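Local coordinates for epoxide hydrolase (Aspergillus niger, PDB 3G02), which probably hydrolyses epoxides to vicinal diols as an alpha/beta-hydrolase-fold enzyme, here in a variant evolved for enantioselectivity, at residues Thr90-Leu102 against Pro151-Phe165. The protein carries 9 engineered substitutions. Numbering follows the deposited sequence.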
ATOM      1  N   THR A  90      19.096 -14.300  23.016  1.00 13.51           N
ATOM      2  CA  THR A  90      20.501 -13.973  23.174  1.00 14.25           C
ATOM      3  C   THR A  90      20.734 -12.623  22.522  1.00 14.74           C
ATOM      4  O   THR A  90      19.958 -12.205  21.660  1.00 14.72           O
ATOM      5  CB  THR A  90      21.425 -15.064  22.586  1.00 14.39           C
ATOM      6  OG1 THR A  90      22.775 -14.835  23.012  1.00 15.16           O
ATOM      7  CG2 THR A  90      21.363 -15.096  21.062  1.00 15.01           C
ATOM      8  N   GLU A  91      21.789 -11.936  22.940  1.00 14.94           N
ATOM      9  CA  GLU A  91      22.103 -10.640  22.364  1.00 15.55           C
ATOM     10  C   GLU A  91      23.181 -10.745  21.302  1.00 15.44           C
ATOM     11  O   GLU A  91      24.261 -11.288  21.536  1.00 15.49           O
ATOM     12  CB  GLU A  91      22.474  -9.630  23.448  1.00 15.73           C
ATOM     13  CG  GLU A  91      21.296  -9.256  24.334  1.00 18.50           C
ATOM     14  CD  GLU A  91      21.312  -7.804  24.775  1.00 21.92           C
ATOM     15  OE1 GLU A  91      20.497  -7.445  25.654  1.00 23.89           O
ATOM     16  OE2 GLU A  91      22.132  -7.018  24.246  1.00 24.31           O
ATOM     17  N   ILE A  92      22.864 -10.230  20.119  1.00 15.17           N
ATOM     18  CA  ILE A  92      23.785 -10.222  18.997  1.00 15.29           C
ATOM     19  C   ILE A  92      23.809  -8.806  18.439  1.00 15.65           C
ATOM     20  O   ILE A  92      22.768  -8.269  18.052  1.00 15.58           O
ATOM     21  CB  ILE A  92      23.371 -11.246  17.908  1.00 15.23           C
ATOM     22  CG1 ILE A  92      23.499 -12.675  18.450  1.00 14.89           C
ATOM     23  CG2 ILE A  92      24.222 -11.075  16.656  1.00 15.01           C
ATOM     24  CD1 ILE A  92      22.688 -13.706  17.689  1.00 15.81           C
ATOM     25  N   GLU A  93      24.995  -8.199  18.432  1.00 16.18           N
ATOM     26  CA  GLU A  93      25.187  -6.818  17.960  1.00 16.95           C
ATOM     27  C   GLU A  93      24.228  -5.818  18.620  1.00 16.64           C
ATOM     28  O   GLU A  93      23.756  -4.879  17.979  1.00 17.06           O
ATOM     29  CB  GLU A  93      25.091  -6.751  16.427  1.00 16.94           C
ATOM     30  CG  GLU A  93      26.184  -7.532  15.714  1.00 18.06           C
ATOM     31  CD  GLU A  93      26.035  -7.555  14.203  1.00 18.49           C
ATOM     32  OE1 GLU A  93      25.315  -6.697  13.639  1.00 20.48           O
ATOM     33  OE2 GLU A  93      26.653  -8.437  13.576  1.00 21.02           O
ATOM     34  N   GLY A  94      23.935  -6.036  19.901  1.00 16.15           N
ATOM     35  CA  GLY A  94      23.047  -5.154  20.647  1.00 16.15           C
ATOM     36  C   GLY A  94      21.568  -5.415  20.411  1.00 15.86           C
ATOM     37  O   GLY A  94      20.717  -4.733  20.985  1.00 16.56           O
ATOM     38  N   LEU A  95      21.258  -6.393  19.561  1.00 14.92           N
ATOM     39  CA  LEU A  95      19.870  -6.776  19.311  1.00 14.48           C
ATOM     40  C   LEU A  95      19.509  -7.994  20.139  1.00 13.73           C
ATOM     41  O   LEU A  95      20.311  -8.920  20.267  1.00 13.90           O
ATOM     42  CB  LEU A  95      19.641  -7.086  17.828  1.00 14.38           C
ATOM     43  CG  LEU A  95      20.006  -6.028  16.778  1.00 15.45           C
ATOM     44  CD1 LEU A  95      19.753  -6.558  15.379  1.00 16.85           C
ATOM     45  CD2 LEU A  95      19.249  -4.730  17.005  1.00 15.97           C
ATOM     46  N   THR A  96      18.310  -7.986  20.707  1.00 12.96           N
ATOM     47  CA  THR A  96      17.773  -9.168  21.369  1.00 12.64           C
ATOM     48  C   THR A  96      17.253 -10.104  20.286  1.00 12.24           C
ATOM     49  O   THR A  96      16.320  -9.759  19.560  1.00 12.35           O
ATOM     50  CB  THR A  96      16.645  -8.801  22.347  1.00 12.87           C
ATOM     51  OG1 THR A  96      17.165  -7.941  23.372  1.00 13.81           O
ATOM     52  CG2 THR A  96      16.054 -10.052  22.996  1.00 12.94           C
ATOM     53  N   ILE A  97      17.878 -11.270  20.158  1.00 11.42           N
ATOM     54  CA  ILE A  97      17.441 -12.257  19.177  1.00 10.85           C
ATOM     55  C   ILE A  97      16.743 -13.408  19.878  1.00 10.59           C
ATOM     56  O   ILE A  97      17.363 -14.168  20.622  1.00 10.76           O
ATOM     57  CB  ILE A  97      18.606 -12.763  18.284  1.00 10.61           C
ATOM     58  CG1 ILE A  97      19.257 -11.589  17.533  1.00 11.11           C
ATOM     59  CG2 ILE A  97      18.128 -13.850  17.310  1.00 10.85           C
ATOM     60  CD1 ILE A  97      18.284 -10.733  16.699  1.00 11.21           C
ATOM     61  N   HIS A  98      15.440 -13.500  19.642  1.00 10.10           N
ATOM     62  CA  HIS A  98      14.606 -14.579  20.134  1.00  9.61           C
ATOM     63  C   HIS A  98      14.730 -15.797  19.215  1.00  9.51           C
ATOM     64  O   HIS A  98      14.901 -15.660  17.999  1.00  9.57           O
ATOM     65  CB  HIS A  98      13.154 -14.088  20.206  1.00  9.52           C
ATOM     66  CG  HIS A  98      12.143 -15.183  20.330  1.00  9.36           C
ATOM     67  ND1 HIS A  98      11.559 -15.782  19.234  1.00  9.34           N
ATOM     68  CD2 HIS A  98      11.611 -15.782  21.419  1.00  9.58           C
ATOM     69  CE1 HIS A  98      10.714 -16.711  19.646  1.00 10.58           C
ATOM     70  NE2 HIS A  98      10.726 -16.731  20.967  1.00  9.49           N
ATOM     71  N   PHE A  99      14.662 -16.990  19.799  1.00  9.70           N
ATOM     72  CA  PHE A  99      14.584 -18.211  19.000  1.00  9.85           C
ATOM     73  C   PHE A  99      13.885 -19.324  19.750  1.00  9.71           C
ATOM     74  O   PHE A  99      13.966 -19.405  20.974  1.00  9.93           O
ATOM     75  CB  PHE A  99      15.965 -18.672  18.487  1.00 10.23           C
ATOM     76  CG  PHE A  99      16.979 -18.956  19.570  1.00 11.21           C
ATOM     77  CD1 PHE A  99      17.761 -17.931  20.096  1.00 12.09           C
ATOM     78  CD2 PHE A  99      17.184 -20.257  20.024  1.00 12.30           C
ATOM     79  CE1 PHE A  99      18.714 -18.193  21.083  1.00 13.04           C
ATOM     80  CE2 PHE A  99      18.130 -20.527  21.012  1.00 12.42           C
ATOM     81  CZ  PHE A  99      18.898 -19.496  21.537  1.00 12.84           C
ATOM     82  N   ALA A 100      13.165 -20.158  19.001  1.00  9.64           N
ATOM     83  CA  ALA A 100      12.653 -21.418  19.512  1.00  9.94           C
ATOM     84  C   ALA A 100      13.618 -22.499  19.047  1.00  9.83           C
ATOM     85  O   ALA A 100      14.322 -22.332  18.047  1.00 10.00           O
ATOM     86  CB  ALA A 100      11.257 -21.685  18.977  1.00  9.81           C
ATOM     87  N   ALA A 101      13.669 -23.613  19.774  1.00 10.42           N
ATOM     88  CA  ALA A 101      14.601 -24.674  19.413  1.00 10.77           C
ATOM     89  C   ALA A 101      14.205 -26.031  19.954  1.00 10.77           C
ATOM     90  O   ALA A 101      13.587 -26.131  21.008  1.00 11.42           O
ATOM     91  CB  ALA A 101      16.010 -24.333  19.893  1.00 10.89           C
ATOM     92  N   LEU A 102      14.574 -27.067  19.206  1.00 11.59           N
ATOM     93  CA  LEU A 102      14.680 -28.409  19.759  1.00 12.05           C
ATOM     94  C   LEU A 102      16.140 -28.803  19.628  1.00 12.58           C
ATOM     95  O   LEU A 102      16.647 -28.963  18.519  1.00 12.40           O
ATOM     96  CB  LEU A 102      13.799 -29.412  19.011  1.00 12.03           C
ATOM     97  CG  LEU A 102      12.278 -29.290  19.132  1.00 12.16           C
ATOM     98  CD1 LEU A 102      11.630 -30.370  18.275  1.00 12.30           C
ATOM     99  CD2 LEU A 102      11.789 -29.393  20.571  1.00 12.33           C
ATOM    100  N   PRO A 151      15.625 -10.326  12.955  1.00  8.75           N
ATOM    101  CA  PRO A 151      15.573  -8.941  13.423  1.00  8.58           C
ATOM    102  C   PRO A 151      14.293  -8.233  12.975  1.00  8.21           C
ATOM    103  O   PRO A 151      13.915  -8.309  11.796  1.00  7.72           O
ATOM    104  CB  PRO A 151      16.799  -8.320  12.763  1.00  8.90           C
ATOM    105  CG  PRO A 151      17.795  -9.454  12.741  1.00  8.83           C
ATOM    106  CD  PRO A 151      16.963 -10.690  12.454  1.00  9.05           C
ATOM    107  N   GLY A 152      13.627  -7.580  13.923  1.00  8.05           N
ATOM    108  CA  GLY A 152      12.404  -6.835  13.642  1.00  7.94           C
ATOM    109  C   GLY A 152      11.100  -7.607  13.772  1.00  7.93           C
ATOM    110  O   GLY A 152      10.028  -7.016  13.645  1.00  8.37           O
ATOM    111  N   TYR A 153      11.173  -8.914  14.032  1.00  7.95           N
ATOM    112  CA  TYR A 153       9.962  -9.729  14.151  1.00  7.68           C
ATOM    113  C   TYR A 153       9.714 -10.237  15.566  1.00  7.94           C
ATOM    114  O   TYR A 153      10.632 -10.745  16.224  1.00  8.13           O
ATOM    115  CB  TYR A 153      10.036 -10.962  13.268  1.00  7.72           C
ATOM    116  CG  TYR A 153      10.027 -10.760  11.771  1.00  6.79           C
ATOM    117  CD1 TYR A 153      11.207 -10.484  11.077  1.00  7.60           C
ATOM    118  CD2 TYR A 153       8.851 -10.924  11.034  1.00  7.04           C
ATOM    119  CE1 TYR A 153      11.220 -10.348   9.690  1.00  7.42           C
ATOM    120  CE2 TYR A 153       8.849 -10.786   9.642  1.00  7.12           C
ATOM    121  CZ  TYR A 153      10.034 -10.498   8.977  1.00  7.71           C
ATOM    122  OH  TYR A 153      10.046 -10.378   7.603  1.00  8.45           O
ATOM    123  N   THR A 154       8.453 -10.149  15.980  1.00  8.14           N
ATOM    124  CA  THR A 154       7.959 -10.676  17.253  1.00  8.65           C
ATOM    125  C   THR A 154       8.880 -10.353  18.435  1.00  9.12           C
ATOM    126  O   THR A 154       9.082  -9.177  18.748  1.00  9.10           O
ATOM    127  CB  THR A 154       7.513 -12.183  17.164  1.00  8.61           C
ATOM    128  OG1 THR A 154       8.651 -13.053  17.091  1.00  9.41           O
ATOM    129  CG2 THR A 154       6.625 -12.411  15.937  1.00  9.15           C
ATOM    130  N   PHE A 155       9.457 -11.377  19.058  1.00  9.48           N
ATOM    131  CA  PHE A 155      10.213 -11.178  20.295  1.00  9.61           C
ATOM    132  C   PHE A 155      11.684 -10.833  20.084  1.00  9.84           C
ATOM    133  O   PHE A 155      12.424 -10.624  21.050  1.00 10.65           O
ATOM    134  CB  PHE A 155       9.996 -12.367  21.237  1.00  9.68           C
ATOM    135  CG  PHE A 155       8.544 -12.672  21.444  1.00  8.29           C
ATOM    136  CD1 PHE A 155       7.751 -11.803  22.185  1.00  8.75           C
ATOM    137  CD2 PHE A 155       7.951 -13.776  20.841  1.00  8.33           C
ATOM    138  CE1 PHE A 155       6.398 -12.048  22.358  1.00  8.41           C
ATOM    139  CE2 PHE A 155       6.589 -14.029  21.005  1.00  8.45           C
ATOM    140  CZ  PHE A 155       5.816 -13.165  21.762  1.00  9.21           C
ATOM    141  N   SER A 156      12.103 -10.750  18.822  1.00  9.70           N
ATOM    142  CA  SER A 156      13.395 -10.151  18.492  1.00  9.47           C
ATOM    143  C   SER A 156      13.253  -8.636  18.400  1.00  9.72           C
ATOM    144  O   SER A 156      12.254  -8.127  17.890  1.00  9.70           O
ATOM    145  CB  SER A 156      13.953 -10.711  17.187  1.00  9.39           C
ATOM    146  OG  SER A 156      14.511 -11.999  17.390  1.00  8.58           O
ATOM    147  N   SER A 157      14.251  -7.920  18.909  1.00  9.93           N
ATOM    148  CA  SER A 157      14.251  -6.467  18.843  1.00 10.39           C
ATOM    149  C   SER A 157      14.808  -6.012  17.500  1.00 10.46           C
ATOM    150  O   SER A 157      15.020  -6.822  16.592  1.00 10.49           O
ATOM    151  CB  SER A 157      15.055  -5.871  20.007  1.00 10.46           C
ATOM    152  OG  SER A 157      16.446  -6.079  19.838  1.00 11.32           O
ATOM    153  N   GLY A 158      15.037  -4.710  17.369  1.00 10.76           N
ATOM    154  CA  GLY A 158      15.630  -4.183  16.158  1.00 10.82           C
ATOM    155  C   GLY A 158      14.629  -3.982  15.033  1.00 10.78           C
ATOM    156  O   GLY A 158      13.419  -4.124  15.237  1.00 10.39           O
ATOM    157  N   PRO A 159      15.130  -3.605  13.847  1.00 10.83           N
ATOM    158  CA  PRO A 159      16.544  -3.334  13.604  1.00 11.19           C
ATOM    159  C   PRO A 159      16.956  -1.996  14.248  1.00 11.34           C
ATOM    160  O   PRO A 159      16.106  -1.303  14.812  1.00 10.81           O
ATOM    161  CB  PRO A 159      16.623  -3.286  12.076  1.00 11.27           C
ATOM    162  CG  PRO A 159      15.292  -2.817  11.658  1.00 11.35           C
ATOM    163  CD  PRO A 159      14.312  -3.376  12.643  1.00 11.06           C
ATOM    164  N   PRO A 160      18.253  -1.640  14.185  1.00 12.00           N
ATOM    165  CA  PRO A 160      18.712  -0.413  14.845  1.00 12.34           C
ATOM    166  C   PRO A 160      17.966   0.853  14.420  1.00 12.75           C
ATOM    167  O   PRO A 160      17.424   0.926  13.313  1.00 12.41           O
ATOM    168  CB  PRO A 160      20.177  -0.312  14.410  1.00 12.47           C
ATOM    169  CG  PRO A 160      20.576  -1.709  14.124  1.00 12.48           C
ATOM    170  CD  PRO A 160      19.364  -2.355  13.536  1.00 12.04           C
ATOM    171  N   LEU A 161      17.961   1.844  15.305  1.00 13.53           N
ATOM    172  CA  LEU A 161      17.348   3.135  15.014  1.00 14.23           C
ATOM    173  C   LEU A 161      18.302   4.085  14.297  1.00 14.97           C
ATOM    174  O   LEU A 161      17.858   5.016  13.621  1.00 15.17           O
ATOM    175  CB  LEU A 161      16.860   3.799  16.304  1.00 14.11           C
ATOM    176  CG  LEU A 161      15.829   3.059  17.158  1.00 14.12           C
ATOM    177  CD1 LEU A 161      15.530   3.863  18.413  1.00 15.19           C
ATOM    178  CD2 LEU A 161      14.545   2.791  16.376  1.00 14.98           C
ATOM    179  N   ASP A 162      19.602   3.845  14.446  1.00 15.78           N
ATOM    180  CA  ASP A 162      20.627   4.820  14.058  1.00 16.47           C
ATOM    181  C   ASP A 162      21.405   4.483  12.782  1.00 16.56           C
ATOM    182  O   ASP A 162      22.298   5.238  12.375  1.00 16.81           O
ATOM    183  CB  ASP A 162      21.596   5.060  15.230  1.00 17.03           C
ATOM    184  CG  ASP A 162      22.395   3.815  15.612  1.00 18.61           C
ATOM    185  OD1 ASP A 162      21.941   2.682  15.342  1.00 19.91           O
ATOM    186  OD2 ASP A 162      23.487   3.973  16.201  1.00 21.33           O
ATOM    187  N   LYS A 163      21.073   3.358  12.156  1.00 16.12           N
ATOM    188  CA  LYS A 163      21.725   2.934  10.918  1.00 16.36           C
ATOM    189  C   LYS A 163      20.796   2.045  10.105  1.00 15.58           C
ATOM    190  O   LYS A 163      19.883   1.423  10.655  1.00 15.60           O
ATOM    191  CB  LYS A 163      23.049   2.201  11.201  1.00 16.36           C
ATOM    192  CG  LYS A 163      22.920   0.982  12.119  1.00 17.33           C
ATOM    193  CD  LYS A 163      24.218   0.177  12.216  1.00 18.16           C
ATOM    194  CE  LYS A 163      24.272  -0.932  11.168  1.00 21.70           C
ATOM    195  NZ  LYS A 163      25.342  -1.933  11.456  1.00 23.17           N
ATOM    196  N   ASP A 164      21.035   2.003   8.798  1.00 14.96           N
ATOM    197  CA  ASP A 164      20.302   1.130   7.891  1.00 14.64           C
ATOM    198  C   ASP A 164      20.644  -0.330   8.200  1.00 14.29           C
ATOM    199  O   ASP A 164      21.686  -0.623   8.791  1.00 14.33           O
ATOM    200  CB  ASP A 164      20.643   1.492   6.441  1.00 14.83           C
ATOM    201  CG  ASP A 164      19.634   0.953   5.432  1.00 15.76           C
ATOM    202  OD1 ASP A 164      18.526   0.522   5.816  1.00 14.95           O
ATOM    203  OD2 ASP A 164      19.964   0.965   4.227  1.00 18.00           O
ATOM    204  N   PHE A 165      19.744  -1.232   7.824  1.00 13.66           N
ATOM    205  CA  PHE A 165      19.888  -2.657   8.109  1.00 13.21           C
ATOM    206  C   PHE A 165      19.270  -3.396   6.934  1.00 12.86           C
ATOM    207  O   PHE A 165      18.155  -3.075   6.518  1.00 12.41           O
ATOM    208  CB  PHE A 165      19.148  -2.997   9.406  1.00 13.38           C
ATOM    209  CG  PHE A 165      19.688  -4.202  10.140  1.00 13.64           C
ATOM    210  CD1 PHE A 165      20.850  -4.109  10.911  1.00 14.13           C
ATOM    211  CD2 PHE A 165      19.013  -5.416  10.094  1.00 14.57           C
ATOM    212  CE1 PHE A 165      21.334  -5.217  11.613  1.00 14.32           C
ATOM    213  CE2 PHE A 165      19.487  -6.528  10.788  1.00 14.43           C
ATOM    214  CZ  PHE A 165      20.647  -6.431  11.549  1.00 14.43           C
TER
HETATM  215  O   HOH W   1      24.310  -4.178  13.585  1.00 34.69           O
HETATM  216  O   HOH W   2      17.675  -3.692  20.174  1.00 25.19           O
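L95, H98 and S157 bury the most surface where strand 95-102 meets the loop 151-165, and together they illustrate how a loop without strand structure can supply hydrogen-bond partners to backbone groups in the first half of a sheet strand. S157 pairs with T96 twice. The amide N of S157 donates to T96 O at 2.8 Å, while its OG accepts from T96 N at 2.8 Å. That second bond depends on a chi1 of 72°, which sets OG between the backbone N and carbonyl carbon and turns it to the strand. S156, the residue before, serves the strand through its side chain: S156 OG takes the H98 N-H at 2.9 Å and is bonded as well to S149 O.

H98 lies alongside F155, whose CB sits over one imidazole face, 4.0 Å from the ring centroid in a CH-pi contact, and whose ring turns its edge to that face with the planes at 60°. Hydrogen bonds of ND1 with S149 OG and of NE2 with Q87 OE1 hold the imidazole's rotation. At the hairpin end, L95 splits its methyls: CD2 rests 3.8 Å from G158 CA and near P160, and CD1 meets F165 CZ at 3.9 Å.

In this alpha/beta-hydrolase sheet the loop leaves strand 143-148, follows the hairpin of 87-92 and 95-102, and enters helix 167-180, which packs on F165; helix 292-304 covers F155.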